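Local coordinates for protein putative sporulation-specific glycosylase YdhD (Bacillus subtilis subsp. subtilis str. 168, PDB 3CZ8) that probably hydrolyses glycosidic bonds, perhaps of cell-wall or chitin-like polysaccharides during sporulation, through this family 18 domain of a longer protein, at residues P69-T83 with R110-V122. The protein carries 1 engineered substitution. Sequence-based numbering, arbitrary orientation. Where two conformers were deposited one is given.
Sequences PLATITNLTSGGFST and RGYGGVTIDFEQV
Ala71, Thr72 and Ile73 pair in parallel with Val115, Thr116 and Ile117, joining two neighbouring strands of the family 18 TIM barrel; helices 83-90 and 93-110 connect them, a beta-alpha-beta crossover. The bonds alternate along the seam, with Thr116 N giving to Ala71 O at 2.8 Å and Ile73 N to Thr116 O. Ala71, Ile73, Val115 and Ile117 turn to the face packed against helices 93-110 and 127-143, where branched aliphatic chains fill the layer: CD1 of Ile117 meets CB of Ile73 at 3.9 Å. Just before strand 114-118 the Tyr112 ring takes the small methyl of Ala71 over its face, a CH-pi contact with CB 3.5 Å from the centroid, while Tyr112 OH hydrogen-bonds to Asp55. On the other face Asp118, the first acid of the family's DxE motif, has CG anti to the backbone N (chi1 -178°), which sets OD2 3.8 Å from Thr74 CG2; OD2 also makes a weak hydrogen bond to a glycerol, probably from the crystallisation liquor. The Thr74 hydroxyl hydrogen-bonds to Glu40.

Where strand 68-77 is interrupted, at the C-terminal, active-site end of the barrel, Asn75 faces the backbone of Glu120, the predicted proton donor. A short primary amide suits this place: OD1 accepts from Glu120 N at 3.0 Å. ND2 gives to Glu120 O at 2.7 Å, nearly straight (174°), and a second bond runs to Ser82 O. A leucine here would probably leave the Glu120 peptide groups without these mates. Glu120 CB lies over the Phe81 face, 3.8 Å from the centroid, and the carboxylate stacks toward the rim, its plane 22° from the ring's; Leu76 CD2 covers the opposite face. Glu120 OE2, hydrogen-bonded to the glycerol, lies 3.3 Å from Phe81 CZ.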
ATOM      1  N   PRO A  69      -4.298  10.217  16.955  1.00 37.86           N
ATOM      2  CA  PRO A  69      -3.049   9.578  16.549  1.00 33.84           C
ATOM      3  C   PRO A  69      -2.433   8.726  17.663  1.00 41.73           C
ATOM      4  O   PRO A  69      -2.193   9.211  18.776  1.00 34.11           O
ATOM      5  CB  PRO A  69      -2.143  10.759  16.199  1.00 35.29           C
ATOM      6  CG  PRO A  69      -2.652  11.892  17.012  1.00 33.75           C
ATOM      7  CD  PRO A  69      -4.113  11.643  17.282  1.00 39.09           C
ATOM      8  N   LEU A  70      -2.179   7.460  17.355  1.00 31.17           N
ATOM      9  CA  LEU A  70      -1.556   6.545  18.302  1.00 22.97           C
ATOM     10  C   LEU A  70      -0.169   6.158  17.822  1.00 23.31           C
ATOM     11  O   LEU A  70       0.041   5.958  16.633  1.00 30.05           O
ATOM     12  CB  LEU A  70      -2.426   5.295  18.500  1.00 26.06           C
ATOM     13  CG  LEU A  70      -3.909   5.468  18.868  1.00 29.32           C
ATOM     14  CD1 LEU A  70      -4.642   4.130  18.843  1.00 21.36           C
ATOM     15  CD2 LEU A  70      -4.081   6.121  20.222  1.00 36.10           C
ATOM     16  N   ALA A  71       0.776   6.079  18.752  1.00 29.74           N
ATOM     17  CA  ALA A  71       2.122   5.601  18.456  1.00 28.96           C
ATOM     18  C   ALA A  71       2.167   4.083  18.546  1.00 21.95           C
ATOM     19  O   ALA A  71       1.778   3.506  19.560  1.00 32.32           O
ATOM     20  CB  ALA A  71       3.120   6.200  19.435  1.00 30.49           C
ATOM     21  N   THR A  72       2.651   3.426  17.498  1.00 30.17           N
ATOM     22  CA  THR A  72       2.806   1.980  17.551  1.00 30.19           C
ATOM     23  C   THR A  72       4.184   1.626  18.096  1.00 32.64           C
ATOM     24  O   THR A  72       5.205   2.094  17.591  1.00 27.68           O
ATOM     25  CB  THR A  72       2.563   1.312  16.187  1.00 26.82           C
ATOM     26  OG1 THR A  72       1.307   1.756  15.671  1.00 27.15           O
ATOM     27  CG2 THR A  72       2.529  -0.202  16.317  1.00 33.76           C
ATOM     28  N   ILE A  73       4.185   0.800  19.136  1.00 30.19           N
ATOM     29  CA  ILE A  73       5.398   0.356  19.792  1.00 26.33           C
ATOM     30  C   ILE A  73       5.551  -1.138  19.518  1.00 34.47           C
ATOM     31  O   ILE A  73       4.657  -1.927  19.834  1.00 32.92           O
ATOM     32  CB  ILE A  73       5.356   0.638  21.332  1.00 27.16           C
ATOM     33  CG1 ILE A  73       4.739   2.011  21.646  1.00 28.41           C
ATOM     34  CG2 ILE A  73       6.742   0.478  21.961  1.00 34.19           C
ATOM     35  CD1 ILE A  73       5.523   3.230  21.129  1.00 28.67           C
ATOM     36  N   THR A  74       6.676  -1.516  18.908  1.00 38.88           N
ATOM     37  CA  THR A  74       6.909  -2.899  18.475  1.00 38.01           C
ATOM     38  C   THR A  74       8.230  -3.452  18.990  1.00 39.12           C
ATOM     39  O   THR A  74       9.078  -2.702  19.482  1.00 35.53           O
ATOM     40  CB  THR A  74       6.943  -3.038  16.928  1.00 40.27           C
ATOM     41  OG1 THR A  74       8.158  -2.470  16.423  1.00 30.39           O
ATOM     42  CG2 THR A  74       5.739  -2.365  16.260  1.00 26.33           C
ATOM     43  N   ASN A  75       8.392  -4.769  18.863  1.00 39.37           N
ATOM     44  CA  ASN A  75       9.675  -5.437  19.082  1.00 35.66           C
ATOM     45  C   ASN A  75      10.340  -5.860  17.758  1.00 35.32           C
ATOM     46  O   ASN A  75      10.870  -6.967  17.622  1.00 39.46           O
ATOM     47  CB  ASN A  75       9.530  -6.626  20.041  1.00 22.55           C
ATOM     48  CG  ASN A  75       8.471  -7.630  19.594  1.00 33.54           C
ATOM     49  OD1 ASN A  75       7.432  -7.262  19.044  1.00 34.20           O
ATOM     50  ND2 ASN A  75       8.730  -8.908  19.850  1.00 27.91           N
ATOM     51  N   LEU A  76      10.319  -4.956  16.787  1.00 35.28           N
ATOM     52  CA  LEU A  76      10.884  -5.239  15.478  1.00 40.03           C
ATOM     53  C   LEU A  76      12.394  -5.061  15.447  1.00 45.73           C
ATOM     54  O   LEU A  76      12.937  -4.171  16.101  1.00 46.77           O
ATOM     55  CB  LEU A  76      10.219  -4.375  14.401  1.00 31.85           C
ATOM     56  CG  LEU A  76       8.885  -4.899  13.856  1.00 32.44           C
ATOM     57  CD1 LEU A  76       8.195  -3.840  13.064  1.00 26.43           C
ATOM     58  CD2 LEU A  76       9.067  -6.119  12.994  1.00 26.38           C
ATOM     59  N   THR A  77      13.054  -5.942  14.698  1.00 55.55           N
ATOM     60  CA  THR A  77      14.471  -5.816  14.347  1.00 64.78           C
ATOM     61  C   THR A  77      14.591  -5.851  12.826  1.00 67.93           C
ATOM     62  O   THR A  77      13.578  -5.766  12.124  1.00 68.75           O
ATOM     63  CB  THR A  77      15.334  -6.940  14.960  1.00 59.54           C
ATOM     64  OG1 THR A  77      14.748  -8.216  14.673  1.00 70.99           O
ATOM     65  CG2 THR A  77      15.452  -6.762  16.457  1.00 65.77           C
ATOM     66  N   SER A  78      15.821  -5.978  12.322  1.00 72.30           N
ATOM     67  CA  SER A  78      16.076  -6.046  10.879  1.00 75.08           C
ATOM     68  C   SER A  78      15.502  -7.311  10.241  1.00 68.31           C
ATOM     69  O   SER A  78      15.007  -7.271   9.113  1.00 64.46           O
ATOM     70  CB  SER A  78      17.572  -5.926  10.583  1.00 82.45           C
ATOM     71  OG  SER A  78      18.021  -4.589  10.767  1.00 96.93           O
ATOM     72  N   GLY A  79      15.559  -8.420  10.976  1.00 63.44           N
ATOM     73  CA  GLY A  79      14.996  -9.689  10.518  1.00 64.96           C
ATOM     74  C   GLY A  79      13.593  -9.982  11.024  1.00 70.69           C
ATOM     75  O   GLY A  79      13.154 -11.135  11.006  1.00 76.10           O
ATOM     76  N   GLY A  80      12.890  -8.943  11.479  1.00 68.86           N
ATOM     77  CA  GLY A  80      11.502  -9.073  11.931  1.00 53.71           C
ATOM     78  C   GLY A  80      11.289  -8.917  13.428  1.00 43.70           C
ATOM     79  O   GLY A  80      12.049  -8.230  14.112  1.00 39.82           O
ATOM     80  N   PHE A  81      10.236  -9.550  13.933  1.00 35.55           N
ATOM     81  CA  PHE A  81       9.876  -9.453  15.340  1.00 44.94           C
ATOM     82  C   PHE A  81      10.817 -10.305  16.178  1.00 43.33           C
ATOM     83  O   PHE A  81      11.027 -11.485  15.892  1.00 47.76           O
ATOM     84  CB  PHE A  81       8.414  -9.861  15.563  1.00 43.86           C
ATOM     85  CG  PHE A  81       7.425  -8.864  15.038  1.00 42.54           C
ATOM     86  CD1 PHE A  81       7.041  -7.775  15.813  1.00 23.69           C
ATOM     87  CD2 PHE A  81       6.877  -9.007  13.765  1.00 40.70           C
ATOM     88  CE1 PHE A  81       6.123  -6.839  15.333  1.00 37.72           C
ATOM     89  CE2 PHE A  81       5.958  -8.078  13.275  1.00 46.87           C
ATOM     90  CZ  PHE A  81       5.586  -6.989  14.058  1.00 36.34           C
ATOM     91  N   SER A  82      11.400  -9.680  17.195  1.00 50.50           N
ATOM     92  CA  SER A  82      12.383 -10.337  18.037  1.00 47.80           C
ATOM     93  C   SER A  82      11.742 -10.915  19.288  1.00 47.29           C
ATOM     94  O   SER A  82      11.323 -10.175  20.186  1.00 53.48           O
ATOM     95  CB  SER A  82      13.507  -9.374  18.410  1.00 44.33           C
ATOM     96  OG  SER A  82      14.407 -10.003  19.305  1.00 49.89           O
ATOM     97  N   THR A  83      11.676 -12.245  19.320  1.00 49.95           N
ATOM     98  CA  THR A  83      11.179 -13.038  20.449  0.50 54.58           C
ATOM     99  C   THR A  83      12.025 -12.807  21.709  1.00 60.37           C
ATOM    100  O   THR A  83      11.537 -12.904  22.838  1.00 66.10           O
ATOM    101  CB  THR A  83      11.216 -14.547  20.074  0.50 54.92           C
ATOM    102  OG1 THR A  83      10.642 -14.736  18.773  0.50 58.78           O
ATOM    103  CG2 THR A  83      10.472 -15.411  21.085  0.50 60.83           C
ATOM    104  N   ARG A 110       5.923  14.134  21.810  1.00 47.74           N
ATOM    105  CA  ARG A 110       5.513  14.136  20.404  1.00 33.24           C
ATOM    106  C   ARG A 110       4.046  14.494  20.185  1.00 31.76           C
ATOM    107  O   ARG A 110       3.658  14.869  19.080  1.00 45.53           O
ATOM    108  CB  ARG A 110       5.852  12.796  19.739  1.00 35.44           C
ATOM    109  CG  ARG A 110       7.344  12.446  19.727  1.00 36.91           C
ATOM    110  CD  ARG A 110       8.017  12.805  18.400  1.00 62.93           C
ATOM    111  NE  ARG A 110       8.274  14.239  18.250  1.00 92.18           N
ATOM    112  CZ  ARG A 110       7.545  15.070  17.506  1.00 98.05           C
ATOM    113  NH1 ARG A 110       7.869  16.356  17.440  1.00 86.32           N
ATOM    114  NH2 ARG A 110       6.492  14.624  16.830  1.00 91.09           N
ATOM    115  N   GLY A 111       3.228  14.376  21.226  1.00 41.48           N
ATOM    116  CA  GLY A 111       1.824  14.793  21.144  1.00 30.24           C
ATOM    117  C   GLY A 111       0.842  13.753  20.625  1.00 44.92           C
ATOM    118  O   GLY A 111      -0.190  14.096  20.034  1.00 37.79           O
ATOM    119  N   TYR A 112       1.151  12.479  20.854  1.00 42.01           N
ATOM    120  CA  TYR A 112       0.227  11.397  20.520  1.00 41.74           C
ATOM    121  C   TYR A 112      -0.925  11.363  21.515  1.00 32.52           C
ATOM    122  O   TYR A 112      -0.785  11.829  22.641  1.00 47.81           O
ATOM    123  CB  TYR A 112       0.953  10.056  20.539  1.00 39.28           C
ATOM    124  CG  TYR A 112       1.802   9.761  19.321  1.00 38.57           C
ATOM    125  CD1 TYR A 112       1.212   9.392  18.110  1.00 38.34           C
ATOM    126  CD2 TYR A 112       3.193   9.816  19.388  1.00 29.59           C
ATOM    127  CE1 TYR A 112       1.983   9.098  16.993  1.00 31.59           C
ATOM    128  CE2 TYR A 112       3.978   9.524  18.274  1.00 38.21           C
ATOM    129  CZ  TYR A 112       3.360   9.163  17.080  1.00 37.38           C
ATOM    130  OH  TYR A 112       4.116   8.873  15.969  1.00 47.20           O
ATOM    131  N   GLY A 113      -2.065  10.823  21.092  1.00 31.39           N
ATOM    132  CA  GLY A 113      -3.206  10.636  21.986  1.00 32.88           C
ATOM    133  C   GLY A 113      -3.214   9.304  22.724  1.00 37.09           C
ATOM    134  O   GLY A 113      -4.146   9.010  23.472  1.00 32.54           O
ATOM    135  N   GLY A 114      -2.171   8.503  22.520  1.00 34.52           N
ATOM    136  CA  GLY A 114      -2.089   7.176  23.116  1.00 35.97           C
ATOM    137  C   GLY A 114      -1.143   6.261  22.365  1.00 34.90           C
ATOM    138  O   GLY A 114      -0.343   6.727  21.546  1.00 33.24           O
ATOM    139  N   VAL A 115      -1.208   4.965  22.664  0.50 33.61           N
ATOM    140  CA  VAL A 115      -0.364   3.987  21.977  0.50 27.33           C
ATOM    141  C   VAL A 115      -1.103   2.765  21.457  0.50 30.85           C
ATOM    142  O   VAL A 115      -2.256   2.500  21.811  0.50 26.56           O
ATOM    143  CB  VAL A 115       0.828   3.474  22.840  0.50 34.31           C
ATOM    144  CG1 VAL A 115       1.836   4.567  23.094  0.50 44.66           C
ATOM    145  CG2 VAL A 115       0.346   2.854  24.132  0.50 31.27           C
ATOM    146  N   THR A 116      -0.397   2.032  20.604  1.00 30.53           N
ATOM    147  CA  THR A 116      -0.781   0.694  20.189  1.00 27.97           C
ATOM    148  C   THR A 116       0.428  -0.181  20.435  1.00 31.50           C
ATOM    149  O   THR A 116       1.473   0.001  19.813  1.00 34.20           O
ATOM    150  CB  THR A 116      -1.217   0.640  18.715  1.00 32.73           C
ATOM    151  OG1 THR A 116      -2.341   1.504  18.534  1.00 25.85           O
ATOM    152  CG2 THR A 116      -1.616  -0.781  18.315  1.00 28.80           C
ATOM    153  N   ILE A 117       0.308  -1.094  21.389  1.00 30.04           N
ATOM    154  CA  ILE A 117       1.377  -2.047  21.631  1.00 21.79           C
ATOM    155  C   ILE A 117       1.233  -3.136  20.574  1.00 24.05           C
ATOM    156  O   ILE A 117       0.182  -3.773  20.459  1.00 19.95           O
ATOM    157  CB  ILE A 117       1.335  -2.633  23.073  1.00 24.00           C
ATOM    158  CG1 ILE A 117       1.650  -1.551  24.122  1.00 27.95           C
ATOM    159  CG2 ILE A 117       2.297  -3.795  23.207  1.00 23.17           C
ATOM    160  CD1 ILE A 117       3.082  -0.961  24.037  1.00 27.24           C
ATOM    161  N   ASP A 118       2.277  -3.306  19.773  1.00 24.08           N
ATOM    162  CA  ASP A 118       2.316  -4.356  18.769  1.00 31.13           C
ATOM    163  C   ASP A 118       3.537  -5.223  19.068  1.00 30.12           C
ATOM    164  O   ASP A 118       4.538  -5.184  18.358  1.00 31.58           O
ATOM    165  CB  ASP A 118       2.350  -3.752  17.356  1.00 27.16           C
ATOM    166  CG  ASP A 118       2.349  -4.807  16.249  1.00 41.75           C
ATOM    167  OD1 ASP A 118       1.875  -5.936  16.481  1.00 32.30           O
ATOM    168  OD2 ASP A 118       2.827  -4.498  15.137  1.00 41.23           O
ATOM    169  N   PHE A 119       3.448  -5.985  20.153  1.00 33.81           N
ATOM    170  CA  PHE A 119       4.496  -6.932  20.485  1.00 36.30           C
ATOM    171  C   PHE A 119       4.090  -8.289  19.943  1.00 34.16           C
ATOM    172  O   PHE A 119       3.069  -8.853  20.341  1.00 35.53           O
ATOM    173  CB  PHE A 119       4.776  -7.016  22.000  1.00 25.43           C
ATOM    174  CG  PHE A 119       5.404  -5.772  22.592  1.00 25.56           C
ATOM    175  CD1 PHE A 119       5.864  -4.730  21.787  1.00 23.25           C
ATOM    176  CD2 PHE A 119       5.558  -5.662  23.975  1.00 28.44           C
ATOM    177  CE1 PHE A 119       6.443  -3.592  22.342  1.00 33.07           C
ATOM    178  CE2 PHE A 119       6.148  -4.529  24.544  1.00 24.88           C
ATOM    179  CZ  PHE A 119       6.591  -3.493  23.724  1.00 25.63           C
ATOM    180  N   GLU A 120       4.892  -8.800  19.022  1.00 37.38           N
ATOM    181  CA  GLU A 120       4.625 -10.100  18.436  1.00 35.44           C
ATOM    182  C   GLU A 120       5.691 -11.104  18.831  1.00 40.53           C
ATOM    183  O   GLU A 120       6.804 -10.722  19.229  1.00 36.40           O
ATOM    184  CB  GLU A 120       4.478  -9.999  16.924  1.00 34.16           C
ATOM    185  CG  GLU A 120       3.204  -9.282  16.511  1.00 40.14           C
ATOM    186  CD  GLU A 120       3.053  -9.169  15.012  1.00 50.27           C
ATOM    187  OE1 GLU A 120       3.432 -10.118  14.288  1.00 73.80           O
ATOM    188  OE2 GLU A 120       2.552  -8.124  14.559  1.00 52.02           O
ATOM    189  N   GLN A 121       5.320 -12.381  18.728  1.00 36.02           N
ATOM    190  CA  GLN A 121       6.136 -13.517  19.173  1.00 50.18           C
ATOM    191  C   GLN A 121       6.509 -13.396  20.655  1.00 50.96           C
ATOM    192  O   GLN A 121       7.652 -13.655  21.042  1.00 54.11           O
ATOM    193  CB  GLN A 121       7.380 -13.711  18.286  1.00 37.39           C
ATOM    194  CG  GLN A 121       7.076 -14.054  16.818  1.00 50.02           C
ATOM    195  CD  GLN A 121       8.286 -13.856  15.909  1.00 63.47           C
ATOM    196  OE1 GLN A 121       9.409 -14.237  16.251  1.00 79.31           O
ATOM    197  NE2 GLN A 121       8.059 -13.256  14.745  1.00 59.75           N
ATOM    198  N   VAL A 122       5.543 -12.970  21.468  1.00 41.06           N
ATOM    199  CA  VAL A 122       5.711 -12.957  22.917  1.00 38.42           C
ATOM    200  C   VAL A 122       5.696 -14.415  23.350  1.00 41.07           C
ATOM    201  O   VAL A 122       4.738 -15.136  23.058  1.00 40.22           O
ATOM    202  CB  VAL A 122       4.595 -12.129  23.639  1.00 46.50           C
ATOM    203  CG1 VAL A 122       4.569 -12.409  25.150  1.00 25.17           C
ATOM    204  CG2 VAL A 122       4.795 -10.629  23.396  1.00 23.51           C
TER